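Anopheles Plasmodium-responsive Leucine-rich repeat protein 1B (Anopheles gambiae, PDB 4XGO) probably acts in the mosquito response to Plasmodium, perhaps with LRIM1, through a protein-binding leucine-rich repeat domain, the part described here. Local coordinates at residues A156-I159 against A160-E163; E215-Y219 against Q220-K224. All blocks are in the same frame, centred on the assembly; numbering follows the deposited sequence.

Interaction 1: A156-I159 against A160-E163. Unlike the reference sequence in segment 156-159: Ala156 (reference Val).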
ATOM      1  N   ALA A 156     -20.877  14.832 -11.085  1.00 18.71           N
ATOM      2  CA  ALA A 156     -21.221  16.205 -11.382  1.00 19.44           C
ATOM      3  C   ALA A 156     -19.936  16.992 -11.601  1.00 18.82           C
ATOM      4  O   ALA A 156     -19.122  17.110 -10.706  1.00 19.40           O
ATOM      5  CB  ALA A 156     -22.033  16.808 -10.244  1.00 20.22           C
ATOM      6  N   ILE A 157     -19.747  17.503 -12.804  1.00 18.42           N
ATOM      7  CA  ILE A 157     -18.520  18.219 -13.139  1.00 18.23           C
ATOM      8  C   ILE A 157     -18.759  19.713 -12.944  1.00 18.73           C
ATOM      9  O   ILE A 157     -19.711  20.260 -13.507  1.00 19.50           O
ATOM     10  CB  ILE A 157     -18.078  17.903 -14.583  1.00 18.06           C
ATOM     11  CG1 ILE A 157     -17.753  16.405 -14.697  1.00 17.41           C
ATOM     12  CG2 ILE A 157     -16.856  18.735 -14.967  1.00 17.81           C
ATOM     13  CD1 ILE A 157     -17.352  15.944 -16.065  1.00 17.49           C
ATOM     14  N   PRO A 158     -17.901  20.382 -12.149  1.00 18.43           N
ATOM     15  CA  PRO A 158     -18.078  21.830 -11.966  1.00 18.97           C
ATOM     16  C   PRO A 158     -17.789  22.638 -13.250  1.00 19.17           C
ATOM     17  O   PRO A 158     -17.262  22.109 -14.238  1.00 18.91           O
ATOM     18  CB  PRO A 158     -17.092  22.178 -10.836  1.00 18.86           C
ATOM     19  CG  PRO A 158     -16.100  21.082 -10.835  1.00 18.07           C
ATOM     20  CD  PRO A 158     -16.796  19.846 -11.331  1.00 17.83           C
ATOM     21  N   ILE A 159     -18.139  23.911 -13.205  1.00 19.70           N
ATOM     22  CA  ILE A 159     -18.259  24.733 -14.409  1.00 20.47           C
ATOM     23  C   ILE A 159     -16.929  25.111 -15.058  1.00 20.09           C
ATOM     24  O   ILE A 159     -16.887  25.411 -16.249  1.00 20.25           O
ATOM     25  CB  ILE A 159     -19.082  26.008 -14.100  1.00 21.70           C
ATOM     26  CG1 ILE A 159     -19.634  26.626 -15.391  1.00 22.93           C
ATOM     27  CG2 ILE A 159     -18.273  27.006 -13.272  1.00 22.02           C
ATOM     28  CD1 ILE A 159     -20.777  27.571 -15.138  1.00 23.96           C
ATOM     29  N   ALA A 160     -15.854  25.122 -14.283  1.00 19.24           N
ATOM     30  CA  ALA A 160     -14.563  25.621 -14.782  1.00 18.98           C
ATOM     31  C   ALA A 160     -13.353  24.771 -14.415  1.00 18.18           C
ATOM     32  O   ALA A 160     -12.224  25.240 -14.516  1.00 17.97           O
ATOM     33  CB  ALA A 160     -14.352  27.051 -14.299  1.00 19.79           C
ATOM     34  N   VAL A 161     -13.570  23.532 -13.992  1.00 17.73           N
ATOM     35  CA  VAL A 161     -12.453  22.617 -13.758  1.00 16.89           C
ATOM     36  C   VAL A 161     -11.719  22.357 -15.074  1.00 17.13           C
ATOM     37  O   VAL A 161     -12.346  22.177 -16.127  1.00 17.02           O
ATOM     38  CB  VAL A 161     -12.909  21.303 -13.060  1.00 16.90           C
ATOM     39  CG1 VAL A 161     -13.925  20.531 -13.892  1.00 17.15           C
ATOM     40  CG2 VAL A 161     -11.723  20.413 -12.735  1.00 16.38           C
ATOM     41  N   GLU A 162     -10.388  22.379 -15.000  1.00 16.91           N
ATOM     42  CA  GLU A 162      -9.520  22.238 -16.165  1.00 17.37           C
ATOM     43  C   GLU A 162      -9.025  20.802 -16.303  1.00 16.06           C
ATOM     44  O   GLU A 162      -8.845  20.308 -17.412  1.00 15.51           O
ATOM     45  CB  GLU A 162      -8.319  23.188 -16.043  1.00 18.92           C
ATOM     46  CG  GLU A 162      -7.350  23.167 -17.223  1.00 20.96           C
ATOM     47  CD  GLU A 162      -6.191  22.181 -17.076  1.00 22.32           C
ATOM     48  OE1 GLU A 162      -5.856  21.788 -15.943  1.00 24.24           O
ATOM     49  OE2 GLU A 162      -5.590  21.793 -18.113  1.00 24.64           O
ATOM     50  N   GLU A 163      -8.764  20.143 -15.183  1.00 15.11           N
ATOM     51  CA  GLU A 163      -8.346  18.754 -15.220  1.00 15.04           C
ATOM     52  C   GLU A 163      -9.085  17.975 -14.151  1.00 13.91           C
ATOM     53  O   GLU A 163      -9.099  18.367 -12.982  1.00 12.81           O
ATOM     54  CB  GLU A 163      -6.828  18.607 -15.042  1.00 16.55           C
ATOM     55  CG  GLU A 163      -6.390  17.157 -14.974  1.00 18.90           C
ATOM     56  CD  GLU A 163      -4.899  16.919 -15.211  1.00 21.88           C
ATOM     57  OE1 GLU A 163      -4.072  17.882 -15.083  1.00 25.38           O
ATOM     58  OE2 GLU A 163      -4.554  15.734 -15.491  1.00 23.28           O
TER
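Ile157, Pro158 and Val161 pack together at the turn of a leucine-rich repeat coil, where the chain leaves the short strand 154-156 and swings round into strand 163-165, one of the parallel strands of the solenoid. The contact converges on one methyl group. CG1 of Val161 lies 3.6 Å from Ile157 CG2, the two side chains meeting at about a right angle, and it also reaches the flank of the proline ring, 3.8 Å from Pro158 CG. Val161 turns this methyl back over the turn because CG1 sits between its own backbone N and carbonyl carbon (chi1 61°), whereas Ile157 offers CG2, which extends anti to the backbone N.

Backbone geometry keeps these groups together. From Pro158 to Val161 the chain reverses as a turn, with the two CA atoms 6.0 Å apart, yet no hydrogen bond closes it. The amide of Asn179 does that work from the adjacent coil: its ND2 donates to both Pro158 O and Val161 O, so that one side chain satisfies a carbonyl at each end of the turn. At the outer corner, Ile159 and Ala160 meet more loosely, Ile159 CG2 standing 4.1 Å from Ala160 CB, on the solvent side.

The inward side is closed by neighbouring coils. Val161 rests on Val145 of strand 144-146 in the preceding coil, and Ile157 on Tyr201. Val161 fills the first hydrophobic position of the LxxLxLxxN repeat, and its packing between coils is characteristic of the hydrophobic core of a leucine-rich repeat solenoid.

Interaction 2: E215-Y219 against Q220-K224. Unlike the reference sequence in segment 215-219: Lys216 (reference Ile), Tyr219 (reference Ile). Unlike the reference sequence in segment 220-224: Gln220 (reference His), Lys224 (reference Thr). With PO4 (phosphate ion), chain E.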
ATOM      1  N   GLU A 215     -20.788   0.469 -26.221  1.00 18.58           N
ATOM      2  CA  GLU A 215     -20.983  -0.420 -27.387  1.00 20.12           C
ATOM      3  C   GLU A 215     -20.985   0.360 -28.700  1.00 20.48           C
ATOM      4  O   GLU A 215     -20.666  -0.200 -29.766  1.00 20.24           O
ATOM      5  CB  GLU A 215     -22.262  -1.249 -27.246  1.00 22.14           C
ATOM      6  CG  GLU A 215     -22.410  -2.237 -28.397  1.00 24.36           C
ATOM      7  CD  GLU A 215     -23.570  -3.183 -28.254  1.00 27.01           C
ATOM      8  OE1 GLU A 215     -24.256  -3.139 -27.199  1.00 29.91           O
ATOM      9  OE2 GLU A 215     -23.782  -3.964 -29.222  1.00 25.97           O
ATOM     10  N   LYS A 216     -21.334   1.644 -28.625  1.00 20.66           N
ATOM     11  CA  LYS A 216     -21.319   2.552 -29.762  1.00 22.10           C
ATOM     12  C   LYS A 216     -20.608   3.835 -29.413  1.00 22.41           C
ATOM     13  O   LYS A 216     -20.555   4.198 -28.242  1.00 22.95           O
ATOM     14  CB  LYS A 216     -22.756   2.917 -30.159  1.00 24.18           C
ATOM     15  CG  LYS A 216     -23.643   1.742 -30.518  1.00 24.99           C
ATOM     16  CD  LYS A 216     -25.012   2.237 -30.978  1.00 27.25           C
ATOM     17  N   ILE A 217     -20.046   4.507 -30.415  1.00 23.07           N
ATOM     18  CA  ILE A 217     -19.580   5.891 -30.282  1.00 24.22           C
ATOM     19  C   ILE A 217     -20.295   6.681 -31.362  1.00 25.40           C
ATOM     20  O   ILE A 217     -20.126   6.409 -32.545  1.00 25.73           O
ATOM     21  CB  ILE A 217     -18.063   6.060 -30.479  1.00 24.34           C
ATOM     22  CG1 ILE A 217     -17.294   5.356 -29.361  1.00 24.51           C
ATOM     23  CG2 ILE A 217     -17.692   7.540 -30.529  1.00 24.24           C
ATOM     24  CD1 ILE A 217     -15.826   5.234 -29.614  1.00 24.99           C
ATOM     25  N   THR A 218     -21.124   7.633 -30.944  1.00 25.95           N
ATOM     26  CA  THR A 218     -21.876   8.468 -31.863  1.00 26.80           C
ATOM     27  C   THR A 218     -21.018   9.648 -32.264  1.00 26.98           C
ATOM     28  O   THR A 218     -20.725  10.515 -31.455  1.00 26.35           O
ATOM     29  CB  THR A 218     -23.170   8.974 -31.214  1.00 27.87           C
ATOM     30  OG1 THR A 218     -24.017   7.855 -30.942  1.00 28.25           O
ATOM     31  CG2 THR A 218     -23.902   9.959 -32.127  1.00 29.44           C
ATOM     32  N   TYR A 219     -20.637   9.697 -33.530  1.00 27.41           N
ATOM     33  CA  TYR A 219     -19.643  10.655 -33.968  1.00 28.82           C
ATOM     34  C   TYR A 219     -20.114  12.109 -33.797  1.00 28.48           C
ATOM     35  O   TYR A 219     -19.291  12.998 -33.585  1.00 28.22           O
ATOM     36  CB  TYR A 219     -19.245  10.355 -35.414  1.00 30.81           C
ATOM     37  CG  TYR A 219     -18.051  11.134 -35.910  1.00 32.98           C
ATOM     38  CD1 TYR A 219     -16.781  10.907 -35.395  1.00 34.32           C
ATOM     39  CD2 TYR A 219     -18.192  12.096 -36.903  1.00 35.48           C
ATOM     40  CE1 TYR A 219     -15.679  11.616 -35.854  1.00 35.55           C
ATOM     41  CE2 TYR A 219     -17.100  12.809 -37.371  1.00 36.82           C
ATOM     42  CZ  TYR A 219     -15.850  12.566 -36.852  1.00 37.08           C
ATOM     43  OH  TYR A 219     -14.776  13.293 -37.331  1.00 36.92           O
ATOM     44  N   GLN A 220     -21.426  12.344 -33.851  1.00 27.57           N
ATOM     45  CA  GLN A 220     -21.991  13.690 -33.665  1.00 28.63           C
ATOM     46  C   GLN A 220     -21.699  14.279 -32.286  1.00 27.56           C
ATOM     47  O   GLN A 220     -21.745  15.496 -32.112  1.00 27.32           O
ATOM     48  CB  GLN A 220     -23.511  13.684 -33.909  1.00 30.11           C
ATOM     49  CG  GLN A 220     -24.187  15.051 -33.848  1.00 31.80           C
ATOM     50  CD  GLN A 220     -24.576  15.480 -32.440  1.00 33.00           C
ATOM     51  OE1 GLN A 220     -24.687  14.652 -31.532  1.00 34.00           O
ATOM     52  NE2 GLN A 220     -24.770  16.785 -32.247  1.00 33.99           N
ATOM     53  N   HIS A 221     -21.415  13.422 -31.308  1.00 26.21           N
ATOM     54  CA  HIS A 221     -21.105  13.897 -29.958  1.00 25.77           C
ATOM     55  C   HIS A 221     -19.805  14.691 -29.909  1.00 25.52           C
ATOM     56  O   HIS A 221     -19.548  15.378 -28.922  1.00 24.67           O
ATOM     57  CB  HIS A 221     -21.065  12.730 -28.981  1.00 25.18           C
ATOM     58  CG  HIS A 221     -22.406  12.105 -28.757  1.00 25.41           C
ATOM     59  ND1 HIS A 221     -22.583  10.934 -28.054  1.00 25.17           N
ATOM     60  CD2 HIS A 221     -23.638  12.484 -29.168  1.00 26.81           C
ATOM     61  CE1 HIS A 221     -23.866  10.627 -28.026  1.00 25.75           C
ATOM     62  NE2 HIS A 221     -24.530  11.554 -28.691  1.00 26.95           N
ATOM     63  N   PHE A 222     -19.010  14.601 -30.980  1.00 25.83           N
ATOM     64  CA  PHE A 222     -17.727  15.291 -31.075  1.00 26.32           C
ATOM     65  C   PHE A 222     -17.731  16.566 -31.935  1.00 27.64           C
ATOM     66  O   PHE A 222     -16.671  17.181 -32.123  1.00 27.93           O
ATOM     67  CB  PHE A 222     -16.683  14.309 -31.601  1.00 26.06           C
ATOM     68  CG  PHE A 222     -16.416  13.174 -30.652  1.00 25.45           C
ATOM     69  CD1 PHE A 222     -17.256  12.077 -30.606  1.00 25.41           C
ATOM     70  CD2 PHE A 222     -15.363  13.237 -29.767  1.00 24.79           C
ATOM     71  CE1 PHE A 222     -17.028  11.046 -29.721  1.00 25.36           C
ATOM     72  CE2 PHE A 222     -15.129  12.213 -28.878  1.00 24.26           C
ATOM     73  CZ  PHE A 222     -15.962  11.111 -28.857  1.00 23.98           C
ATOM     74  N   VAL A 223     -18.904  16.977 -32.413  1.00 29.13           N
ATOM     75  CA  VAL A 223     -19.023  18.088 -33.382  1.00 31.16           C
ATOM     76  C   VAL A 223     -18.585  19.461 -32.835  1.00 32.39           C
ATOM     77  O   VAL A 223     -18.230  20.360 -33.612  1.00 32.66           O
ATOM     78  CB  VAL A 223     -20.477  18.193 -33.932  1.00 32.70           C
ATOM     79  CG1 VAL A 223     -21.429  18.736 -32.874  1.00 32.74           C
ATOM     80  CG2 VAL A 223     -20.529  19.041 -35.202  1.00 33.74           C
ATOM     81  N   LYS A 224     -18.627  19.635 -31.513  1.00 31.99           N
ATOM     82  CA  LYS A 224     -18.232  20.909 -30.893  1.00 33.30           C
ATOM     83  C   LYS A 224     -16.769  20.940 -30.434  1.00 32.36           C
ATOM     84  O   LYS A 224     -16.300  21.965 -29.937  1.00 31.38           O
ATOM     85  CB  LYS A 224     -19.163  21.230 -29.719  1.00 34.35           C
ATOM     86  CG  LYS A 224     -20.634  21.294 -30.123  1.00 36.57           C
ATOM     87  CD  LYS A 224     -21.536  21.641 -28.946  1.00 38.36           C
TER
HETATM   88  P   PO4 E1003     -22.686   6.878 -27.570  1.00 24.11           P
HETATM   89  O1  PO4 E1003     -23.550   6.355 -28.715  1.00 23.41           O
HETATM   90  O2  PO4 E1003     -21.540   7.679 -28.127  1.00 23.31           O
HETATM   91  O3  PO4 E1003     -22.205   5.678 -26.776  1.00 23.05           O
HETATM   92  O4  PO4 E1003     -23.526   7.773 -26.672  1.00 23.20           O
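Backbone hydrogen bonds fold Thr218 to Val223 into a single short 3-10 turn. His221 N donates to Thr218 O at 3.0 Å, and Phe222 N to Tyr219 O at 3.1 Å; Val223 N continues the i to i+3 pattern onto Gln220 O.

The same turn brings Thr218 against the imidazole of His221 in a CH-pi contact. Thr218 CB sits over the centre of one ring face, 3.7 Å from the ring centroid and only 12° off its normal, while CG2 spreads over the NE2 and CD2 side. The ring is further fixed by a hydrogen bond between ND1 and Thr195 OG1 of the preceding coil.

Apolar packing is carried by Ile217 and Phe222, which occupy the hydrophobic positions of a leucine-rich repeat whose return segment forms a 3-10 turn between strands 206-208 and 230-232. Ile217 CG2 touches Phe222 CE1 at 3.7 Å, and Leu198 and Leu228 enclose the phenyl ring further. Tyr219 instead leaves the turn, with CG anti to the backbone N (chi1 -170°), to stack on Phe243 and hydrogen-bond through OH to Gln270 and Arg246 O.

Polar contacts gather on a phosphate ion, probably taken from the crystallisation liquor. Thr218 grips it twice: its N donates to O2 at 2.8 Å in a nearly straight bond (168°), and OG1, held beside that N by chi1, donates to O1 at 2.7 Å. Thr195 OG1 adds another hydrogen bond, and His221 CE1 presents its ring edge to O4 of the phosphate at 3.2 Å.

Overall arrangement
Both interactions are local turns in the loops of one solenoid that lead back to its parallel strands, with centres 21 Å apart and nearest atoms about 13 Å apart, so they do not touch. Interaction 1 leads directly into a strand; its touching residues are mostly buried, it joins apolar groups, and no hydrogen bond passes between its segments, the polar work falling to an asparagine of the adjacent coil. Interaction 2, farther from the centre of the chain, lies on the return side of its coil and is split between buried aromatic packing and an exposed polar flank. Its backbone supplies its own hydrogen bonds, and a backbone N-H joins hydroxyl groups in holding a phosphate ion.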